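Local coordinates for protein silicatein alpha (Tethya aurantium, PDB 6ZQ3) that probably catalyses the condensation of silicon precursors into the silica of sponge spicules, using a fold inherited from the papain-type cysteine proteases, at residues 26-30 against 165-169. Sequence-based numbering, arbitrary orientation.
Sequences SYAFS and HAMVI
Ser26 meets both His165 and Ala166 where the helix starting at 26 faces the strand starting at 165. Its OG lies 3.5 Å from His165 ND1, approaching the imidazole obliquely, while Ser26 CB sits 3.6 Å from His165 CE1. The same hydroxyl oxygen accepts a weak bond from Ala166 N, with OG 3.3 Å from that nitrogen and an N-H...O angle of 155°. One turn on, the hydroxyl of Ser30 is the donor: OG is 2.8 Å from Met167 O, reached from above the carbonyl plane, 63° out of it. A first torsion that sets OG trans to the backbone nitrogen (chi1 170°) brings the Ser30 hydroxyl to that carbonyl, while CB, which the helix backbone points at the strand, lies 3.6 Å from Ala166 CB. With the hydroxyl removed, as by an alanine here, Met167 O would probably lose its side-chain donor and this helix-to-strand bond would go. Val168 CG2 closes the far end, 3.9 Å from Ser30 O.

Farther out, Met71 of helix 71-80 touches Ser30 and Ala166, and Asn185 OD1 holds His165 NE2 while the Trp187 ring meets the imidazole. Within the papain fold, Ser26, His165 and Asn185 occupy the positions of the Cys-His-Asn triad, serine replacing cysteine. The 3.5 Å OG-ND1 separation of Ser26 and His165 is consistent with a hydroxyl-imidazole active site, brought together across the interdomain cleft.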
ATOM      1  N   SER A  26       6.689  -5.465  -0.685  1.00 45.57           N
ATOM      2  CA  SER A  26       5.578  -4.587  -1.061  1.00 46.29           C
ATOM      3  C   SER A  26       4.446  -4.614  -0.034  1.00 39.98           C
ATOM      4  O   SER A  26       3.882  -3.571   0.308  1.00 35.35           O
ATOM      5  CB  SER A  26       5.032  -4.912  -2.465  1.00 47.19           C
ATOM      6  OG  SER A  26       4.751  -6.286  -2.626  1.00 46.90           O
ATOM      7  N   TYR A  27       4.146  -5.784   0.501  1.00 41.50           N
ATOM      8  CA  TYR A  27       3.148  -5.860   1.585  1.00 42.58           C
ATOM      9  C   TYR A  27       3.343  -4.727   2.602  1.00 38.54           C
ATOM     10  O   TYR A  27       2.385  -4.034   2.944  1.00 42.29           O
ATOM     11  CB  TYR A  27       3.118  -7.238   2.255  1.00 43.47           C
ATOM     12  CG  TYR A  27       4.314  -7.575   3.113  1.00 46.47           C
ATOM     13  CD1 TYR A  27       5.447  -8.156   2.564  1.00 47.23           C
ATOM     14  CD2 TYR A  27       4.297  -7.355   4.494  1.00 46.84           C
ATOM     15  CE1 TYR A  27       6.535  -8.481   3.357  1.00 47.93           C
ATOM     16  CE2 TYR A  27       5.383  -7.660   5.284  1.00 46.59           C
ATOM     17  CZ  TYR A  27       6.501  -8.230   4.712  1.00 45.00           C
ATOM     18  OH  TYR A  27       7.587  -8.549   5.489  1.00 47.24           O
ATOM     19  N   ALA A  28       4.580  -4.498   3.017  1.00 36.01           N
ATOM     20  CA  ALA A  28       4.877  -3.506   4.046  1.00 36.89           C
ATOM     21  C   ALA A  28       4.693  -2.118   3.560  1.00 38.77           C
ATOM     22  O   ALA A  28       4.214  -1.275   4.303  1.00 44.16           O
ATOM     23  CB  ALA A  28       6.324  -3.643   4.518  1.00 37.90           C
ATOM     24  N   PHE A  29       5.167  -1.854   2.339  1.00 39.23           N
ATOM     25  CA  PHE A  29       5.133  -0.513   1.797  1.00 36.61           C
ATOM     26  C   PHE A  29       3.695  -0.193   1.547  1.00 36.17           C
ATOM     27  O   PHE A  29       3.251   0.882   1.859  1.00 35.20           O
ATOM     28  CB  PHE A  29       5.961  -0.391   0.520  1.00 37.44           C
ATOM     29  CG  PHE A  29       7.444  -0.208   0.766  1.00 36.62           C
ATOM     30  CD1 PHE A  29       8.276  -1.298   0.893  1.00 36.31           C
ATOM     31  CD2 PHE A  29       7.986   1.050   0.877  1.00 36.06           C
ATOM     32  CE1 PHE A  29       9.624  -1.146   1.111  1.00 35.96           C
ATOM     33  CE2 PHE A  29       9.330   1.220   1.120  1.00 38.46           C
ATOM     34  CZ  PHE A  29      10.158   0.113   1.231  1.00 37.29           C
ATOM     35  N   SER A  30       2.969  -1.148   0.993  1.00 36.31           N
ATOM     36  CA  SER A  30       1.543  -0.977   0.746  1.00 39.34           C
ATOM     37  C   SER A  30       0.710  -0.749   2.037  1.00 45.54           C
ATOM     38  O   SER A  30      -0.205   0.091   2.049  1.00 47.68           O
ATOM     39  CB  SER A  30       1.012  -2.205   0.029  1.00 38.97           C
ATOM     40  OG  SER A  30      -0.395  -2.162  -0.004  1.00 47.61           O
ATOM     41  N   HIS A 165       1.846  -8.742  -5.936  1.00 45.52           N
ATOM     42  CA  HIS A 165       2.464  -7.444  -5.651  1.00 49.11           C
ATOM     43  C   HIS A 165       1.416  -6.504  -5.086  1.00 45.78           C
ATOM     44  O   HIS A 165       0.271  -6.502  -5.536  1.00 41.15           O
ATOM     45  CB  HIS A 165       3.132  -6.856  -6.917  1.00 51.51           C
ATOM     46  CG  HIS A 165       3.851  -5.567  -6.671  1.00 60.63           C
ATOM     47  ND1 HIS A 165       5.088  -5.510  -6.066  1.00 64.62           N
ATOM     48  CD2 HIS A 165       3.509  -4.284  -6.949  1.00 66.10           C
ATOM     49  CE1 HIS A 165       5.474  -4.248  -5.973  1.00 67.13           C
ATOM     50  NE2 HIS A 165       4.536  -3.485  -6.506  1.00 64.81           N
ATOM     51  N   ALA A 166       1.827  -5.729  -4.088  1.00 41.72           N
ATOM     52  CA  ALA A 166       0.930  -4.910  -3.303  1.00 41.34           C
ATOM     53  C   ALA A 166       1.301  -3.455  -3.461  1.00 41.81           C
ATOM     54  O   ALA A 166       2.484  -3.116  -3.559  1.00 39.65           O
ATOM     55  CB  ALA A 166       1.002  -5.301  -1.820  1.00 40.49           C
ATOM     56  N   MET A 167       0.295  -2.583  -3.444  1.00 45.38           N
ATOM     57  CA  MET A 167       0.532  -1.134  -3.590  1.00 49.56           C
ATOM     58  C   MET A 167      -0.561  -0.354  -2.900  1.00 45.88           C
ATOM     59  O   MET A 167      -1.458  -0.945  -2.327  1.00 50.11           O
ATOM     60  CB  MET A 167       0.588  -0.744  -5.079  1.00 52.64           C
ATOM     61  CG  MET A 167       0.895  -1.884  -6.041  1.00 55.18           C
ATOM     62  SD  MET A 167       0.564  -1.464  -7.755  1.00 64.60           S
ATOM     63  CE  MET A 167       1.796  -0.188  -7.882  1.00 60.16           C
ATOM     64  N   VAL A 168      -0.493   0.972  -2.952  1.00 50.78           N
ATOM     65  CA  VAL A 168      -1.531   1.833  -2.347  1.00 50.17           C
ATOM     66  C   VAL A 168      -2.329   2.508  -3.428  1.00 47.44           C
ATOM     67  O   VAL A 168      -1.764   3.226  -4.228  1.00 52.63           O
ATOM     68  CB  VAL A 168      -0.968   3.003  -1.518  1.00 49.59           C
ATOM     69  CG1 VAL A 168      -1.987   3.428  -0.474  1.00 53.01           C
ATOM     70  CG2 VAL A 168       0.340   2.642  -0.860  1.00 51.87           C
ATOM     71  N   ILE A 169      -3.633   2.294  -3.457  1.00 45.69           N
ATOM     72  CA  ILE A 169      -4.501   3.134  -4.272  1.00 43.84           C
ATOM     73  C   ILE A 169      -4.637   4.514  -3.597  1.00 43.39           C
ATOM     74  O   ILE A 169      -5.066   4.610  -2.445  1.00 42.48           O
ATOM     75  CB  ILE A 169      -5.862   2.427  -4.519  1.00 44.91           C
ATOM     76  CG1 ILE A 169      -5.624   1.182  -5.391  1.00 46.15           C
ATOM     77  CG2 ILE A 169      -6.865   3.336  -5.220  1.00 42.94           C
ATOM     78  CD1 ILE A 169      -6.858   0.673  -6.092  1.00 47.69           C
TER